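Local coordinates for protein L-Ala-D/L-Glu Epimerase (PDB 1JPD) that belongs to the enolase superfamily and pairs an N-terminal capping domain with a modified TIM barrel, at residues E12-H17 / T282-S287; S28-V33 / C278-S283; N138-L143 / V165-A170. All blocks are in the same frame, centred on the assembly; numbering follows the deposited sequence.

From the N terminus, strand 6-15 opens contact 1 and its antiparallel neighbour, strand 29-39, opens contact 2. Both belong to the three-stranded sheet of the capping domain. The chain then passes into the barrel. Contact 3 closes a short loop there, joining helix 133-145 to helix 160-170. Much later, residues 278-283 close contact 2, and 282-287 close contact 1 as helix 283-289 begins. Contact 2 opens after contact 1 and ends on the same stretch, and contact 3 lies inside both spans. Contacts 1 and 2 share Thr282 and Ser283 and tie the two domains together. Contact 3 lies within the barrel domain, its centre about 29 Å from that of contact 1.

Contact 1. Residues E12-H17 / T282-S287; sequences EAWPLH and TSRAIS
Trp14 of strand 6-15 lies against Thr282 and Arg284, where helix 283-289 starts. Its chi1 of -60° puts CG anti to the carbonyl carbon, and CB points toward the helix start. Beyond CB, the indole turns one face to the methyl of Thr282. At the five-membered ring, CD1 is 4.1 Å from Thr282 CG2. Trp14 NE1 is 3.6 Å from the same methyl carbon. The closest ring atom is CE2, 3.5 Å from Thr282 CG2. This is a CH-pi contact, with CG2 over the face and offset toward the rim. Farther out, Trp14 CZ2 approaches Arg284 NH2 at 4.1 Å, and the ring and guanidinium planes stand 83° apart.

The indole N-H also has a polar partner. Trp14 NE1 donates to Glu12 OE1 over 2.9 Å, coming from above the carboxylate plane. Arg284 NH2 reaches this oxygen from the opposite face. The NH2 to Glu12 OE1 salt bridge is 2.9 Å long, with an N-H...O angle of 156°. The oxygen lies in the guanidinium plane. The arginine chain bends at chi3 to bring NH2 there.

Thr282 is the N-cap of the helix, and its OG1 accepts from Arg284 N at 3.2 Å. The same hydroxyl is hydrogen-bonded to Glu47, which also forms a salt bridge with Arg284 NH2. Arg284 therefore links two carboxylates of the capping domain to the barrel. Two donors on one oxygen, one of them charged, probably favour the ionised form of Glu12.

Contact 2. Residues S28-V33 / C278-S283; sequences SEARVV and CMLCTS
In Leu280, chi1 of -74° puts CG beside the backbone N, anti to the carbonyl carbon, while CB points toward the strand and meets Ala30. In Val32, chi1 of -53° sets CG1 anti to the carbonyl carbon, and this branch faces the backbone of Leu280 and Cys281.

The main touch is Ala30 CB to Leu280 CB, 3.6 Å apart. The alanine methyl is small enough for the backbones to come near, with the CA atoms of Ala30 and Leu280 5.7 Å apart. Val32 packs more loosely. Its CG1 is 4.3 Å from Leu280 O and 4.4 Å from Cys281 CA. The CB of Cys281 points away from the strand, which leaves its main chain to face the valine. No hydrogen bond joins the two segments. The carbonyl of Leu280 is instead held by the hydroxyl of Thr49.

On the other face of the strand, Glu29 and Arg31 form a salt bridge, and its hydrogen bond is weak. Ala30 and Val32 are also bonded through their backbones to Trp14 and Glu12 of strand 6-15.

Residues 278-283 follow strand 273-276, the seventh of the barrel. A capping-domain sheet resting on a loop after a barrel strand is characteristic of the enolase superfamily.

Contact 3. Residues N138-L143 / V165-A170; sequences NSASTL and VAIRTA
Ala140 and Ile167 make the apolar part of this helix-helix contact. Ala140 CB meets Ile167 CG2 at 4.0 Å. The chi1 of -71° in Ile167 sets CG1 anti to the carbonyl carbon and leaves the CG2 branch to face the alanine. Both residues are buried. Nearer the solvent, Ser141 CB lies 4.5 Å from Ala170 CB. This is a loose touch of carbon on carbon. The CA atoms of Ser141 and Ala170 are 5.8 Å apart, and those of Ala140 and Ile167 are 6.4 Å apart. The small side chains of Ala140, Ser141 and Ala170 are consistent with this close spacing.

Hydrogen bonds do not cross the contact. They run within each helix. Thr142 N donates to Asn138 O at 2.9 Å, one turn back. In the other helix, Val165 O accepts twice, from the backbone N and the hydroxyl of Thr169. Thr169 OG1 is 2.9 Å from Val165 O and lies above the carbonyl plane.

The one charged residue of the two segments, Arg168, takes no part across the contact. Its CB points away from helix 133-145, and its guanidinium is hydrogen-bonded to the carbonyls of Val171, Ala174 and Leu199.

Adjacent helices of the outer layer of the TIM barrel pack side by side here, over strand 150-154 of the inner sheet. Ala140 also packs on Leu151 and Ile167 on Val153, both from that strand. Ala166 and Ala170 extend the contact to Ala137, one turn earlier in helix 133-145.

Contact 1. Residues E12-H17 / T282-S287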
loop_
_atom_site.group_PDB
_atom_site.type_symbol
_atom_site.label_atom_id
_atom_site.label_comp_id
_atom_site.label_asym_id
_atom_site.label_seq_id
_atom_site.Cartn_x
_atom_site.Cartn_y
_atom_site.Cartn_z
ATOM N N GLU A 12 13.447 8.991 10.530
ATOM C CA GLU A 12 12.630 8.785 11.725
ATOM C C GLU A 12 12.244 7.324 11.977
ATOM O O GLU A 12 11.635 6.678 11.127
ATOM C CB GLU A 12 11.338 9.603 11.638
ATOM C CG GLU A 12 11.524 11.100 11.617
ATOM C CD GLU A 12 10.204 11.853 11.642
ATOM O OE1 GLU A 12 9.162 11.264 11.251
ATOM O OE2 GLU A 12 10.212 13.042 12.043
ATOM N N ALA A 13 12.574 6.811 13.157
ATOM C CA ALA A 13 12.216 5.440 13.504
ATOM C C ALA A 13 11.086 5.454 14.533
ATOM O O ALA A 13 11.328 5.645 15.726
ATOM C CB ALA A 13 13.428 4.699 14.066
ATOM N N TRP A 14 9.853 5.247 14.075
ATOM C CA TRP A 14 8.692 5.253 14.969
ATOM C C TRP A 14 8.416 3.907 15.639
ATOM O O TRP A 14 8.312 2.880 14.975
ATOM C CB TRP A 14 7.438 5.699 14.211
ATOM C CG TRP A 14 7.532 7.075 13.611
ATOM C CD1 TRP A 14 8.259 7.451 12.511
ATOM C CD2 TRP A 14 6.846 8.250 14.057
ATOM N NE1 TRP A 14 8.057 8.783 12.243
ATOM C CE2 TRP A 14 7.194 9.298 13.174
ATOM C CE3 TRP A 14 5.966 8.519 15.116
ATOM C CZ2 TRP A 14 6.694 10.596 13.319
ATOM C CZ3 TRP A 14 5.467 9.812 15.261
ATOM C CH2 TRP A 14 5.833 10.833 14.365
ATOM N N PRO A 15 8.274 3.905 16.973
ATOM C CA PRO A 15 8.009 2.685 17.740
ATOM C C PRO A 15 6.689 2.037 17.335
ATOM O O PRO A 15 5.756 2.730 16.918
ATOM C CB PRO A 15 7.963 3.186 19.184
ATOM C CG PRO A 15 8.791 4.420 19.160
ATOM C CD PRO A 15 8.368 5.065 17.874
ATOM N N LEU A 16 6.614 0.714 17.469
ATOM C CA LEU A 16 5.396 -0.027 17.137
ATOM C C LEU A 16 4.712 -0.469 18.430
ATOM O O LEU A 16 5.359 -0.544 19.472
ATOM C CB LEU A 16 5.738 -1.251 16.278
ATOM C CG LEU A 16 6.308 -0.990 14.877
ATOM C CD1 LEU A 16 6.638 -2.303 14.183
ATOM C CD2 LEU A 16 5.299 -0.205 14.061
ATOM N N HIS A 17 3.407 -0.742 18.361
ATOM C CA HIS A 17 2.637 -1.204 19.522
ATOM C C HIS A 17 3.203 -2.517 20.048
ATOM O O HIS A 17 3.448 -2.680 21.243
ATOM C CB HIS A 17 1.172 -1.436 19.142
ATOM C CG HIS A 17 0.316 -0.221 19.269
ATOM N ND1 HIS A 17 0.153 0.452 20.461
ATOM C CD2 HIS A 17 -0.448 0.430 18.361
ATOM C CE1 HIS A 17 -0.677 1.465 20.282
ATOM N NE2 HIS A 17 -1.057 1.473 19.016
ATOM N N THR A 282 3.461 6.822 8.824
ATOM C CA THR A 282 2.694 7.772 9.632
ATOM C C THR A 282 1.556 8.247 8.735
ATOM O O THR A 282 1.525 7.915 7.541
ATOM C CB THR A 282 3.516 9.008 10.050
ATOM O OG1 THR A 282 3.687 9.872 8.922
ATOM C CG2 THR A 282 4.873 8.598 10.586
ATOM N N SER A 283 0.634 9.025 9.297
ATOM C CA SER A 283 -0.497 9.520 8.518
ATOM C C SER A 283 -0.060 10.253 7.255
ATOM O O SER A 283 -0.790 10.279 6.263
ATOM C CB SER A 283 -1.372 10.438 9.367
ATOM O OG SER A 283 -2.011 9.709 10.399
ATOM N N ARG A 284 1.138 10.834 7.284
ATOM C CA ARG A 284 1.649 11.569 6.135
ATOM C C ARG A 284 1.629 10.743 4.860
ATOM O O ARG A 284 1.274 11.243 3.797
ATOM C CB ARG A 284 3.075 12.064 6.406
ATOM C CG ARG A 284 3.150 13.309 7.300
ATOM C CD ARG A 284 4.589 13.755 7.522
ATOM N NE ARG A 284 5.382 12.661 8.071
ATOM C CZ ARG A 284 6.345 12.804 8.973
ATOM N NH1 ARG A 284 6.653 14.010 9.433
ATOM N NH2 ARG A 284 6.977 11.734 9.438
ATOM N N ALA A 285 1.995 9.471 4.967
ATOM C CA ALA A 285 2.026 8.598 3.798
ATOM C C ALA A 285 0.636 8.184 3.328
ATOM O O ALA A 285 0.410 8.025 2.132
ATOM C CB ALA A 285 2.876 7.357 4.084
ATOM N N ILE A 286 -0.295 8.007 4.261
ATOM C CA ILE A 286 -1.645 7.621 3.882
ATOM C C ILE A 286 -2.288 8.794 3.141
ATOM O O ILE A 286 -2.840 8.619 2.050
ATOM C CB ILE A 286 -2.495 7.247 5.115
ATOM C CG1 ILE A 286 -1.793 6.150 5.916
ATOM C CG2 ILE A 286 -3.848 6.726 4.674
ATOM C CD1 ILE A 286 -1.478 4.899 5.089
ATOM N N SER A 287 -2.196 9.989 3.727
ATOM C CA SER A 287 -2.754 11.197 3.115
ATOM C C SER A 287 -2.297 11.320 1.669
ATOM O O SER A 287 -3.088 11.648 0.792
ATOM C CB SER A 287 -2.308 12.455 3.870
ATOM O OG SER A 287 -2.770 12.457 5.210
#

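Contact 2. Residues S28-V33 / C278-S283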
loop_
_atom_site.group_PDB
_atom_site.type_symbol
_atom_site.label_atom_id
_atom_site.label_comp_id
_atom_site.label_asym_id
_atom_site.label_seq_id
_atom_site.Cartn_x
_atom_site.Cartn_y
_atom_site.Cartn_z
ATOM N N SER A 28 10.861 -3.814 15.575
ATOM C CA SER A 28 10.235 -3.115 16.669
ATOM C C SER A 28 9.895 -1.684 16.301
ATOM O O SER A 28 9.256 -0.997 17.089
ATOM C CB SER A 28 11.146 -3.144 17.910
ATOM O OG SER A 28 12.448 -2.643 17.626
ATOM N N GLU A 29 10.284 -1.236 15.106
ATOM C CA GLU A 29 10.016 0.140 14.684
ATOM C C GLU A 29 9.879 0.353 13.177
ATOM O O GLU A 29 10.552 -0.303 12.391
ATOM C CB GLU A 29 11.108 1.060 15.242
ATOM C CG GLU A 29 12.529 0.649 14.872
ATOM C CD GLU A 29 13.587 1.265 15.785
ATOM O OE1 GLU A 29 14.790 1.177 15.441
ATOM O OE2 GLU A 29 13.217 1.824 16.844
ATOM N N ALA A 30 8.998 1.274 12.790
ATOM C CA ALA A 30 8.763 1.578 11.383
ATOM C C ALA A 30 9.719 2.685 10.985
ATOM O O ALA A 30 9.576 3.818 11.419
ATOM C CB ALA A 30 7.316 2.034 11.167
ATOM N N ARG A 31 10.698 2.365 10.155
ATOM C CA ARG A 31 11.668 3.363 9.748
ATOM C C ARG A 31 11.259 4.131 8.507
ATOM O O ARG A 31 11.081 3.550 7.444
ATOM C CB ARG A 31 13.020 2.693 9.544
ATOM C CG ARG A 31 13.591 2.176 10.850
ATOM C CD ARG A 31 15.021 1.697 10.728
ATOM N NE ARG A 31 15.652 1.726 12.043
ATOM C CZ ARG A 31 16.319 2.769 12.532
ATOM N NH1 ARG A 31 16.457 3.873 11.807
ATOM N NH2 ARG A 31 16.831 2.717 13.757
ATOM N N VAL A 32 11.118 5.447 8.650
ATOM C CA VAL A 32 10.722 6.293 7.533
ATOM C C VAL A 32 11.695 7.435 7.282
ATOM O O VAL A 32 12.397 7.882 8.182
ATOM C CB VAL A 32 9.321 6.912 7.758
ATOM C CG1 VAL A 32 8.314 5.819 8.076
ATOM C CG2 VAL A 32 9.376 7.941 8.874
ATOM N N VAL A 33 11.730 7.903 6.044
ATOM C CA VAL A 33 12.586 9.014 5.681
ATOM C C VAL A 33 11.681 10.168 5.262
ATOM O O VAL A 33 10.791 10.006 4.419
ATOM C CB VAL A 33 13.525 8.647 4.516
ATOM C CG1 VAL A 33 14.248 9.887 4.039
ATOM C CG2 VAL A 33 14.530 7.596 4.967
ATOM N N CYS A 278 -0.250 -0.028 1.545
ATOM C CA CYS A 278 0.657 0.891 2.209
ATOM C C CYS A 278 1.680 0.056 2.941
ATOM O O CYS A 278 1.541 -1.159 3.032
ATOM C CB CYS A 278 -0.097 1.737 3.232
ATOM S SG CYS A 278 -0.560 0.783 4.731
ATOM N N MET A 279 2.710 0.714 3.456
ATOM C CA MET A 279 3.753 0.053 4.244
ATOM C C MET A 279 3.505 0.595 5.652
ATOM O O MET A 279 2.517 1.305 5.870
ATOM C CB MET A 279 5.140 0.503 3.785
ATOM C CG MET A 279 5.396 0.345 2.319
ATOM S SD MET A 279 5.649 -1.367 1.899
ATOM C CE MET A 279 6.244 -1.221 0.256
ATOM N N LEU A 280 4.372 0.259 6.603
ATOM C CA LEU A 280 4.239 0.806 7.951
ATOM C C LEU A 280 4.632 2.272 7.746
ATOM O O LEU A 280 5.667 2.558 7.150
ATOM C CB LEU A 280 5.205 0.113 8.917
ATOM C CG LEU A 280 4.811 -1.309 9.317
ATOM C CD1 LEU A 280 5.870 -1.904 10.219
ATOM C CD2 LEU A 280 3.464 -1.279 10.020
ATOM N N CYS A 281 3.814 3.199 8.229
ATOM C CA CYS A 281 4.088 4.615 8.016
ATOM C C CYS A 281 3.276 5.510 8.948
ATOM O O CYS A 281 2.502 5.018 9.763
ATOM C CB CYS A 281 3.733 4.962 6.567
ATOM S SG CYS A 281 1.974 4.601 6.174
ATOM N N THR A 282 3.461 6.822 8.824
ATOM C CA THR A 282 2.694 7.772 9.632
ATOM C C THR A 282 1.556 8.247 8.735
ATOM O O THR A 282 1.525 7.915 7.541
ATOM C CB THR A 282 3.516 9.008 10.050
ATOM O OG1 THR A 282 3.687 9.872 8.922
ATOM C CG2 THR A 282 4.873 8.598 10.586
ATOM N N SER A 283 0.634 9.025 9.297
ATOM C CA SER A 283 -0.497 9.520 8.518
ATOM C C SER A 283 -0.060 10.253 7.255
ATOM O O SER A 283 -0.790 10.279 6.263
ATOM C CB SER A 283 -1.372 10.438 9.367
ATOM O OG SER A 283 -2.011 9.709 10.399
#

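Contact 3. Residues N138-L143 / V165-A170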
loop_
_atom_site.group_PDB
_atom_site.type_symbol
_atom_site.label_atom_id
_atom_site.label_comp_id
_atom_site.label_asym_id
_atom_site.label_seq_id
_atom_site.Cartn_x
_atom_site.Cartn_y
_atom_site.Cartn_z
ATOM N N ASN A 138 -12.149 -16.303 16.523
ATOM C CA ASN A 138 -12.528 -15.372 17.590
ATOM C C ASN A 138 -12.104 -13.957 17.239
ATOM O O ASN A 138 -12.862 -13.000 17.434
ATOM C CB ASN A 138 -11.893 -15.754 18.928
ATOM C CG ASN A 138 -12.537 -16.970 19.549
ATOM O OD1 ASN A 138 -13.767 -17.111 19.546
ATOM N ND2 ASN A 138 -11.712 -17.856 20.100
ATOM N N SER A 139 -10.886 -13.827 16.724
ATOM C CA SER A 139 -10.369 -12.526 16.341
ATOM C C SER A 139 -11.239 -11.904 15.260
ATOM O O SER A 139 -11.612 -10.735 15.359
ATOM C CB SER A 139 -8.935 -12.652 15.835
ATOM O OG SER A 139 -8.470 -11.402 15.352
ATOM N N ALA A 140 -11.563 -12.686 14.233
ATOM C CA ALA A 140 -12.398 -12.203 13.138
ATOM C C ALA A 140 -13.756 -11.746 13.662
ATOM O O ALA A 140 -14.288 -10.713 13.239
ATOM C CB ALA A 140 -12.581 -13.292 12.103
ATOM N N SER A 141 -14.316 -12.515 14.589
ATOM C CA SER A 141 -15.613 -12.164 15.153
ATOM C C SER A 141 -15.558 -10.847 15.943
ATOM O O SER A 141 -16.425 -9.989 15.785
ATOM C CB SER A 141 -16.124 -13.296 16.050
ATOM O OG SER A 141 -17.383 -12.957 16.605
ATOM N N THR A 142 -14.536 -10.691 16.782
ATOM C CA THR A 142 -14.370 -9.481 17.585
ATOM C C THR A 142 -14.156 -8.244 16.717
ATOM O O THR A 142 -14.710 -7.176 16.993
ATOM C CB THR A 142 -13.168 -9.603 18.535
ATOM O OG1 THR A 142 -13.377 -10.697 19.436
ATOM C CG2 THR A 142 -12.991 -8.321 19.328
ATOM N N LEU A 143 -13.341 -8.388 15.675
ATOM C CA LEU A 143 -13.068 -7.276 14.773
ATOM C C LEU A 143 -14.316 -6.946 13.964
ATOM O O LEU A 143 -14.540 -5.790 13.607
ATOM C CB LEU A 143 -11.890 -7.612 13.847
ATOM C CG LEU A 143 -10.558 -7.837 14.577
ATOM C CD1 LEU A 143 -9.476 -8.266 13.599
ATOM C CD2 LEU A 143 -10.148 -6.551 15.284
ATOM N N VAL A 165 -12.279 -22.060 7.099
ATOM C CA VAL A 165 -13.627 -22.513 7.405
ATOM C C VAL A 165 -14.095 -21.920 8.737
ATOM O O VAL A 165 -15.174 -21.318 8.795
ATOM C CB VAL A 165 -13.724 -24.060 7.428
ATOM C CG1 VAL A 165 -15.009 -24.514 8.132
ATOM C CG2 VAL A 165 -13.723 -24.585 6.003
ATOM N N ALA A 166 -13.290 -22.061 9.794
ATOM C CA ALA A 166 -13.662 -21.519 11.102
ATOM C C ALA A 166 -13.902 -20.006 11.050
ATOM O O ALA A 166 -14.812 -19.504 11.705
ATOM C CB ALA A 166 -12.594 -21.844 12.137
ATOM N N ILE A 167 -13.093 -19.284 10.275
ATOM C CA ILE A 167 -13.250 -17.832 10.139
ATOM C C ILE A 167 -14.566 -17.452 9.436
ATOM O O ILE A 167 -15.351 -16.654 9.968
ATOM C CB ILE A 167 -12.043 -17.208 9.373
ATOM C CG1 ILE A 167 -10.798 -17.251 10.264
ATOM C CG2 ILE A 167 -12.345 -15.775 8.961
ATOM C CD1 ILE A 167 -9.498 -16.913 9.542
ATOM N N ARG A 168 -14.808 -18.017 8.253
ATOM C CA ARG A 168 -16.036 -17.721 7.519
ATOM C C ARG A 168 -17.285 -18.083 8.327
ATOM O O ARG A 168 -18.283 -17.365 8.283
ATOM C CB ARG A 168 -16.071 -18.461 6.176
ATOM C CG ARG A 168 -17.430 -18.372 5.478
ATOM C CD ARG A 168 -17.871 -16.920 5.339
ATOM N NE ARG A 168 -17.278 -16.265 4.176
ATOM C CZ ARG A 168 -17.167 -14.948 4.038
ATOM N NH1 ARG A 168 -17.600 -14.138 4.995
ATOM N NH2 ARG A 168 -16.646 -14.443 2.931
ATOM N N THR A 169 -17.233 -19.194 9.054
ATOM C CA THR A 169 -18.368 -19.619 9.869
ATOM C C THR A 169 -18.648 -18.576 10.954
ATOM O O THR A 169 -19.802 -18.360 11.337
ATOM C CB THR A 169 -18.100 -20.986 10.567
ATOM O OG1 THR A 169 -17.842 -21.999 9.584
ATOM C CG2 THR A 169 -19.300 -21.401 11.413
ATOM N N ALA A 170 -17.585 -17.935 11.440
ATOM C CA ALA A 170 -17.689 -16.921 12.489
ATOM C C ALA A 170 -18.220 -15.589 11.976
ATOM O O ALA A 170 -19.052 -14.958 12.632
ATOM C CB ALA A 170 -16.332 -16.717 13.152
#